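Local coordinates for protein beta-porphyranase A (Bacteroides plebeius, PDB 4AW7) that hydrolyses the beta-1,4 linkages between D-galactose and sulfated L-galactose in porphyran, a red-seaweed polysaccharide, and releases mostly disaccharides, at residues A[325-328]-A[329-332]; A[449-452]-A[453-456]; A[478-481]-A[482-485]. All blocks are in the same frame, centred on the assembly; numbering follows the deposited sequence.

Interaction 1: residues A[325-328]-A[329-332]; sequences HITA and ANNY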
loop_
_atom_site.group_PDB
_atom_site.type_symbol
_atom_site.label_atom_id
_atom_site.label_comp_id
_atom_site.label_asym_id
_atom_site.label_seq_id
_atom_site.Cartn_x
_atom_site.Cartn_y
_atom_site.Cartn_z
ATOM N N HIS A 325 -15.287 4.087 20.840
ATOM C CA HIS A 325 -16.537 3.834 20.107
ATOM C C HIS A 325 -17.637 3.293 21.015
ATOM O O HIS A 325 -18.824 3.303 20.643
ATOM C CB HIS A 325 -16.301 2.817 18.977
ATOM C CG HIS A 325 -17.450 2.669 18.010
ATOM N ND1 HIS A 325 -18.496 1.788 18.197
ATOM C CD2 HIS A 325 -17.646 3.220 16.790
ATOM C CE1 HIS A 325 -19.310 1.836 17.154
ATOM N NE2 HIS A 325 -18.828 2.716 16.295
ATOM N N ILE A 326 -17.226 2.730 22.151
ATOM C CA ILE A 326 -18.119 1.892 22.958
ATOM C C ILE A 326 -18.878 2.810 23.929
ATOM O O ILE A 326 -18.453 3.021 25.054
ATOM C CB ILE A 326 -17.359 0.781 23.704
ATOM C CG1 ILE A 326 -16.504 -0.045 22.741
ATOM C CG2 ILE A 326 -18.340 -0.126 24.444
ATOM C CD1 ILE A 326 -15.641 -1.042 23.382
ATOM N N THR A 327 -19.949 3.391 23.428
ATOM C CA THR A 327 -20.647 4.456 24.143
ATOM C C THR A 327 -22.133 4.152 24.122
ATOM O O THR A 327 -22.614 3.376 23.298
ATOM C CB THR A 327 -20.445 5.821 23.452
ATOM O OG1 THR A 327 -20.990 5.740 22.127
ATOM C CG2 THR A 327 -18.958 6.247 23.422
ATOM N N ALA A 328 -22.874 4.826 25.009
ATOM C CA ALA A 328 -24.336 4.776 24.995
ATOM C C ALA A 328 -24.894 5.174 23.642
ATOM O O ALA A 328 -25.792 4.499 23.120
ATOM C CB ALA A 328 -24.919 5.681 26.105
ATOM N N ALA A 329 -24.336 6.237 23.047
ATOM C CA ALA A 329 -24.795 6.722 21.746
ATOM C C ALA A 329 -24.633 5.683 20.619
ATOM O O ALA A 329 -25.371 5.689 19.646
ATOM C CB ALA A 329 -24.096 8.040 21.388
ATOM N N ASN A 330 -23.664 4.783 20.762
ATOM C CA ASN A 330 -23.474 3.691 19.810
ATOM C C ASN A 330 -24.020 2.346 20.300
ATOM O O ASN A 330 -23.696 1.277 19.760
ATOM C CB ASN A 330 -21.969 3.565 19.486
ATOM C CG ASN A 330 -21.450 4.724 18.646
ATOM O OD1 ASN A 330 -22.216 5.348 17.879
ATOM N ND2 ASN A 330 -20.138 4.982 18.725
ATOM N N ASN A 331 -24.881 2.397 21.323
ATOM C CA ASN A 331 -25.476 1.195 21.887
ATOM C C ASN A 331 -24.394 0.222 22.355
ATOM O O ASN A 331 -24.575 -0.997 22.307
ATOM C CB ASN A 331 -26.408 0.496 20.870
ATOM C CG ASN A 331 -27.638 1.326 20.502
ATOM O OD1 ASN A 331 -28.115 2.152 21.290
ATOM N ND2 ASN A 331 -28.164 1.098 19.299
ATOM N N TYR A 332 -23.264 0.780 22.785
ATOM C CA TYR A 332 -22.125 -0.007 23.317
ATOM C C TYR A 332 -21.511 -1.002 22.318
ATOM O O TYR A 332 -20.852 -1.965 22.717
ATOM C CB TYR A 332 -22.522 -0.726 24.615
ATOM C CG TYR A 332 -22.993 0.237 25.670
ATOM C CD1 TYR A 332 -22.082 1.018 26.389
ATOM C CD2 TYR A 332 -24.349 0.415 25.907
ATOM C CE1 TYR A 332 -22.515 1.923 27.361
ATOM C CE2 TYR A 332 -24.793 1.317 26.865
ATOM C CZ TYR A 332 -23.876 2.062 27.591
ATOM O OH TYR A 332 -24.340 2.951 28.549
#

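Interaction 2: residues A[449-452]-A[453-456]; sequences SIVP and NQTI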
loop_
_atom_site.group_PDB
_atom_site.type_symbol
_atom_site.label_atom_id
_atom_site.label_comp_id
_atom_site.label_asym_id
_atom_site.label_seq_id
_atom_site.Cartn_x
_atom_site.Cartn_y
_atom_site.Cartn_z
ATOM N N SER A 449 -4.663 -26.087 -5.640
ATOM C CA SER A 449 -5.898 -25.452 -5.990
ATOM C C SER A 449 -6.111 -24.327 -4.952
ATOM O O SER A 449 -5.947 -24.511 -3.712
ATOM C CB SER A 449 -7.053 -26.443 -6.020
ATOM O OG SER A 449 -8.276 -25.822 -6.264
ATOM N N ILE A 450 -6.398 -23.138 -5.472
ATOM C CA ILE A 450 -6.609 -21.966 -4.625
ATOM C C ILE A 450 -7.904 -21.292 -5.023
ATOM O O ILE A 450 -8.105 -20.964 -6.200
ATOM C CB ILE A 450 -5.380 -21.043 -4.652
ATOM C CG1 ILE A 450 -5.525 -19.903 -3.654
ATOM C CG2 ILE A 450 -5.023 -20.573 -6.037
ATOM C CD1 ILE A 450 -4.219 -19.100 -3.497
ATOM N N VAL A 451 -8.797 -21.112 -4.063
ATOM C CA VAL A 451 -10.085 -20.534 -4.341
ATOM C C VAL A 451 -10.080 -18.999 -4.177
ATOM O O VAL A 451 -9.171 -18.424 -3.562
ATOM C CB VAL A 451 -11.211 -21.179 -3.508
ATOM C CG1 VAL A 451 -11.251 -22.707 -3.760
ATOM C CG2 VAL A 451 -11.152 -20.864 -2.069
ATOM N N PRO A 452 -11.072 -18.309 -4.727
ATOM C CA PRO A 452 -11.132 -16.838 -4.528
ATOM C C PRO A 452 -11.133 -16.490 -3.047
ATOM O O PRO A 452 -11.800 -17.161 -2.274
ATOM C CB PRO A 452 -12.426 -16.427 -5.210
ATOM C CG PRO A 452 -12.598 -17.464 -6.257
ATOM C CD PRO A 452 -12.108 -18.749 -5.675
ATOM N N ASN A 453 -10.380 -15.450 -2.664
ATOM C CA ASN A 453 -10.277 -15.009 -1.272
ATOM C C ASN A 453 -9.627 -16.001 -0.328
ATOM O O ASN A 453 -9.794 -15.932 0.891
ATOM C CB ASN A 453 -11.629 -14.514 -0.764
ATOM C CG ASN A 453 -12.183 -13.385 -1.592
ATOM O OD1 ASN A 453 -11.463 -12.482 -2.006
ATOM N ND2 ASN A 453 -13.450 -13.481 -1.942
ATOM N N GLN A 454 -8.836 -16.903 -0.908
ATOM C CA GLN A 454 -7.973 -17.778 -0.164
ATOM C C GLN A 454 -6.529 -17.360 -0.428
ATOM O O GLN A 454 -6.146 -17.077 -1.562
ATOM C CB GLN A 454 -8.178 -19.250 -0.565
ATOM C CG GLN A 454 -7.265 -20.210 0.146
ATOM C CD GLN A 454 -7.435 -21.661 -0.329
ATOM O OE1 GLN A 454 -7.833 -21.908 -1.445
ATOM N NE2 GLN A 454 -7.014 -22.615 0.500
ATOM N N THR A 455 -5.752 -17.313 0.646
ATOM C CA THR A 455 -4.318 -17.102 0.609
ATOM C C THR A 455 -3.649 -18.285 1.303
ATOM O O THR A 455 -4.092 -18.698 2.388
ATOM C CB THR A 455 -3.946 -15.778 1.279
ATOM O OG1 THR A 455 -4.768 -14.744 0.722
ATOM C CG2 THR A 455 -2.484 -15.453 1.160
ATOM N N ILE A 456 -2.586 -18.779 0.704
ATOM C CA ILE A 456 -1.853 -19.939 1.205
ATOM C C ILE A 456 -0.406 -19.519 1.478
ATOM O O ILE A 456 0.224 -18.821 0.670
ATOM C CB ILE A 456 -1.894 -21.115 0.142
ATOM C CG1 ILE A 456 -3.345 -21.638 -0.000
ATOM C CG2 ILE A 456 -0.933 -22.253 0.466
ATOM C CD1 ILE A 456 -3.604 -22.501 -1.246
HETATM O O HOH W 1 -8.572 -24.499 -1.946
#

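Interaction 3: residues A[478-481]-A[482-485]; sequences SSEY and LKPI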
loop_
_atom_site.group_PDB
_atom_site.type_symbol
_atom_site.label_atom_id
_atom_site.label_comp_id
_atom_site.label_asym_id
_atom_site.label_seq_id
_atom_site.Cartn_x
_atom_site.Cartn_y
_atom_site.Cartn_z
ATOM N N SER A 478 9.130 6.846 -17.503
ATOM C CA SER A 478 9.195 7.679 -18.705
ATOM C C SER A 478 9.058 9.149 -18.385
ATOM O O SER A 478 8.367 9.510 -17.444
ATOM C CB SER A 478 8.107 7.230 -19.649
ATOM O OG SER A 478 8.160 7.933 -20.910
ATOM N N SER A 479 9.639 10.026 -19.224
ATOM C CA SER A 479 9.400 11.452 -19.145
ATOM C C SER A 479 7.989 11.789 -19.573
ATOM O O SER A 479 7.547 12.910 -19.329
ATOM C CB SER A 479 10.374 12.201 -20.066
ATOM O OG SER A 479 10.197 11.800 -21.426
ATOM N N GLU A 480 7.294 10.845 -20.222
ATOM C CA GLU A 480 5.925 11.039 -20.710
ATOM C C GLU A 480 4.933 10.310 -19.838
ATOM O O GLU A 480 5.124 9.138 -19.558
ATOM C CB GLU A 480 5.808 10.519 -22.146
ATOM C CG GLU A 480 6.640 11.279 -23.143
ATOM C CD GLU A 480 6.066 12.638 -23.397
ATOM O OE1 GLU A 480 4.880 12.724 -23.756
ATOM O OE2 GLU A 480 6.805 13.587 -23.195
ATOM N N TYR A 481 3.876 11.006 -19.420
ATOM C CA TYR A 481 2.770 10.394 -18.688
ATOM C C TYR A 481 1.477 11.089 -19.082
ATOM O O TYR A 481 1.500 12.116 -19.789
ATOM C CB TYR A 481 2.986 10.357 -17.142
ATOM C CG TYR A 481 2.354 11.501 -16.400
ATOM C CD1 TYR A 481 2.589 12.813 -16.772
ATOM C CD2 TYR A 481 1.547 11.273 -15.299
ATOM C CE1 TYR A 481 1.945 13.874 -16.116
ATOM C CE2 TYR A 481 0.910 12.310 -14.629
ATOM C CZ TYR A 481 1.100 13.626 -15.051
ATOM O OH TYR A 481 0.431 14.633 -14.384
ATOM N N LEU A 482 0.344 10.555 -18.633
ATOM C CA LEU A 482 -0.973 11.188 -18.804
ATOM C C LEU A 482 -1.187 11.694 -20.221
ATOM O O LEU A 482 -1.325 12.898 -20.473
ATOM C CB LEU A 482 -1.194 12.266 -17.732
ATOM C CG LEU A 482 -2.617 12.833 -17.643
ATOM C CD1 LEU A 482 -3.658 11.735 -17.455
ATOM C CD2 LEU A 482 -2.678 13.803 -16.485
ATOM N N LYS A 483 -1.264 10.758 -21.154
ATOM C CA LYS A 483 -1.381 11.095 -22.576
ATOM C C LYS A 483 -2.772 10.731 -23.078
ATOM O O LYS A 483 -3.197 9.601 -22.946
ATOM C CB LYS A 483 -0.327 10.335 -23.387
ATOM C CG LYS A 483 1.118 10.580 -22.995
ATOM C CD LYS A 483 1.547 12.002 -23.002
ATOM C CE LYS A 483 1.586 12.560 -24.411
ATOM N NZ LYS A 483 2.370 13.850 -24.493
ATOM N N PRO A 484 -3.491 11.687 -23.689
ATOM C CA PRO A 484 -4.802 11.357 -24.224
ATOM C C PRO A 484 -4.691 10.466 -25.439
ATOM O O PRO A 484 -3.763 10.615 -26.232
ATOM C CB PRO A 484 -5.354 12.711 -24.651
ATOM C CG PRO A 484 -4.216 13.563 -24.847
ATOM C CD PRO A 484 -3.176 13.114 -23.865
ATOM N N ILE A 485 -5.595 9.520 -25.545
ATOM C CA ILE A 485 -5.596 8.523 -26.602
ATOM C C ILE A 485 -6.531 8.926 -27.748
ATOM O O ILE A 485 -7.709 9.189 -27.529
ATOM C CB ILE A 485 -6.048 7.167 -26.078
ATOM C CG1 ILE A 485 -5.101 6.695 -24.935
ATOM C CG2 ILE A 485 -6.150 6.106 -27.205
ATOM C CD1 ILE A 485 -5.679 5.548 -24.089
#

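Interaction 1: residues A[325-328]-A[329-332]
H325 and N330 meet twice, once through the backbone and once through the ring. The amide ND2 of N330 donates an almost straight bond to the carbonyl O of H325 (2.9 Å, 168°), and H325 O lies in the plane of that amide. The same ND2 sits over the centre of the imidazole, 3.6 Å from its NE2, with ring and amide planes 27° apart, so that a single NH2 group ties down a carbonyl while lying over one ring face. T327 holds the middle of the turn. Its carbonyl O accepts from Y332 N at 2.7 Å and, weakly, from N330 N. With chi1 at 61°, OG1 is folded back between its own backbone N and carbonyl carbon, and there it receives a second bond from N330 N at 3.2 Å. Close by, N331 N reaches A328 O at 2.9 Å. Y332 lays its ring over the T327-A328 peptide; A328 CA stands 4.1 Å from the ring centroid in a CH-pi contact, and A328 CB is 3.7 Å from OH. With a serine in place of Y332, the T327-A328 peptide and the A328 methyl would probably lose their aromatic cover, leaving the outer bend freer to shift. In the second shell, H325 NE2 bonds to D283 and ND1 to the carbonyl of T333, acceptors that would tend to favour a positively charged ring. The paired bonds from Y332 to T327 and from N331 to A328, with N331 in a left-handed conformation, form a Schellman motif. An inverse gamma turn centred on I326 leads into it, and the whole loop follows strand 311-316 of the catalytic barrel, immediately beyond the substrate-binding W324.

Interaction 2: residues A[449-452]-A[453-456]
V451 and Q454 close a type II beta turn that links strand 447-450 to strand 454-462 in the porphyranase beta-sandwich domain. The two strands lean on different neighbours: I450 bonds through its backbone to Q405, whereas T455 and I456 bond to L426 and L397. Across the bend itself, the Q454 side chain adds a bond to the one backbone bond of the turn. N453 comes first, at the third position of the turn, in the left-handed conformation that this turn type requires after P452. Its side chain leaves the bend, and OD1 is bonded to H299 of helix 293-305. Q454 follows and carries most of the contact. Its backbone N returns to V451 O at 3.1 Å, the bond that closes the turn. The side chain then runs back alongside the first arm, fully stretched, with CG opposite the backbone N (chi1 178°), which brings OE1 level with the backbone of V451. There OE1 takes an almost straight bond from V451 N (2.9 Å, 170°) in its own carbonyl plane, and it accepts a second hydrogen from a water at 2.7 Å. That water also donates to S449 O, linking the first strand to the glutamine side chain. The other half of the amide, NE2, is anchored to S425, which fixes the rotation of the group and leaves OE1 facing the first arm. V451 CG2 packs beside OE1, and on the buried flank I450 extends CD1 to 3.4 Å from Q454 O. I456 lies on the same apolar side. Its side chain and that of I450 run past each other in opposite senses, and CD1 of I456 rests 4.0 Å from CG1 of I450.

Interaction 3: residues A[478-481]-A[482-485]
L482 and K483 together oppose V578 in a G1 beta bulge, and at this bulge Y481 packs against L482, and E480 pairs with K483. The bulge lies near the end of strand 469-484, which pairs with strand 577-589 in a sheet of the C-terminal half of the enzyme. L482 has a left-handed backbone, and this swings its side chain alongside that of Y481. The two point the same way, and CB of L482 stands directly above the middle of the phenol ring, 3.6 Å from its centroid, in a close CH-pi contact. Further out, CD2 of L482 approaches Y481 OH at 3.8 Å. The chi1 of Y481, 96°, departs from a staggered value, a strain probably offset by this packing and the ring's other contacts. OH is held by a hydrogen bond to W208, and the ring also meets Y257 while M253 touches both Y481 and L482, so the pair fastens the sheet to helix 245-262 of the catalytic domain. A different chemistry binds E480 to K483. Both chains are bent, the glutamate at chi2 and the lysine at chi2 and chi3; the two side chains cross at a slant, and their ends meet. On its way the lysine passes close to the carbonyl just before the bulge, with CD of K483 3.2 Å from Y481 O. E480 is positioned from behind by an ST turn, in which S478 OG accepts from E480 N at 3.1 Å and is itself bonded to the carbonyl of P494. F493 and P494 of strand 491-498 touch the E480 side chain. At the meeting point NZ of K483 is 2.8 Å from OE1 of E480, a hydrogen-bonded salt bridge that approaches the oxygen nearly end-on to its bond with CD.

All three contacts are local, between residues close in sequence; interactions 1 and 2 are partly buried, whereas interaction 3 is a surface contact. Interaction 1 shapes a barrel loop beside the sugar-binding cleft and relies on backbone and amide hydrogen bonds. Interaction 2 joins two strands of the beta-sandwich and combines a turn and a glutamine bond with a buried isoleucine pair. In interaction 3 a salt bridge is added to an aromatic contact with a catalytic-domain helix. Strand 454-462, the second arm of interaction 2, is followed by strand 469-484, which holds interaction 3, but the centres of the two contacts are about 36 Å apart. Interactions 1 and 3 fall on opposite sides of the chain's centre.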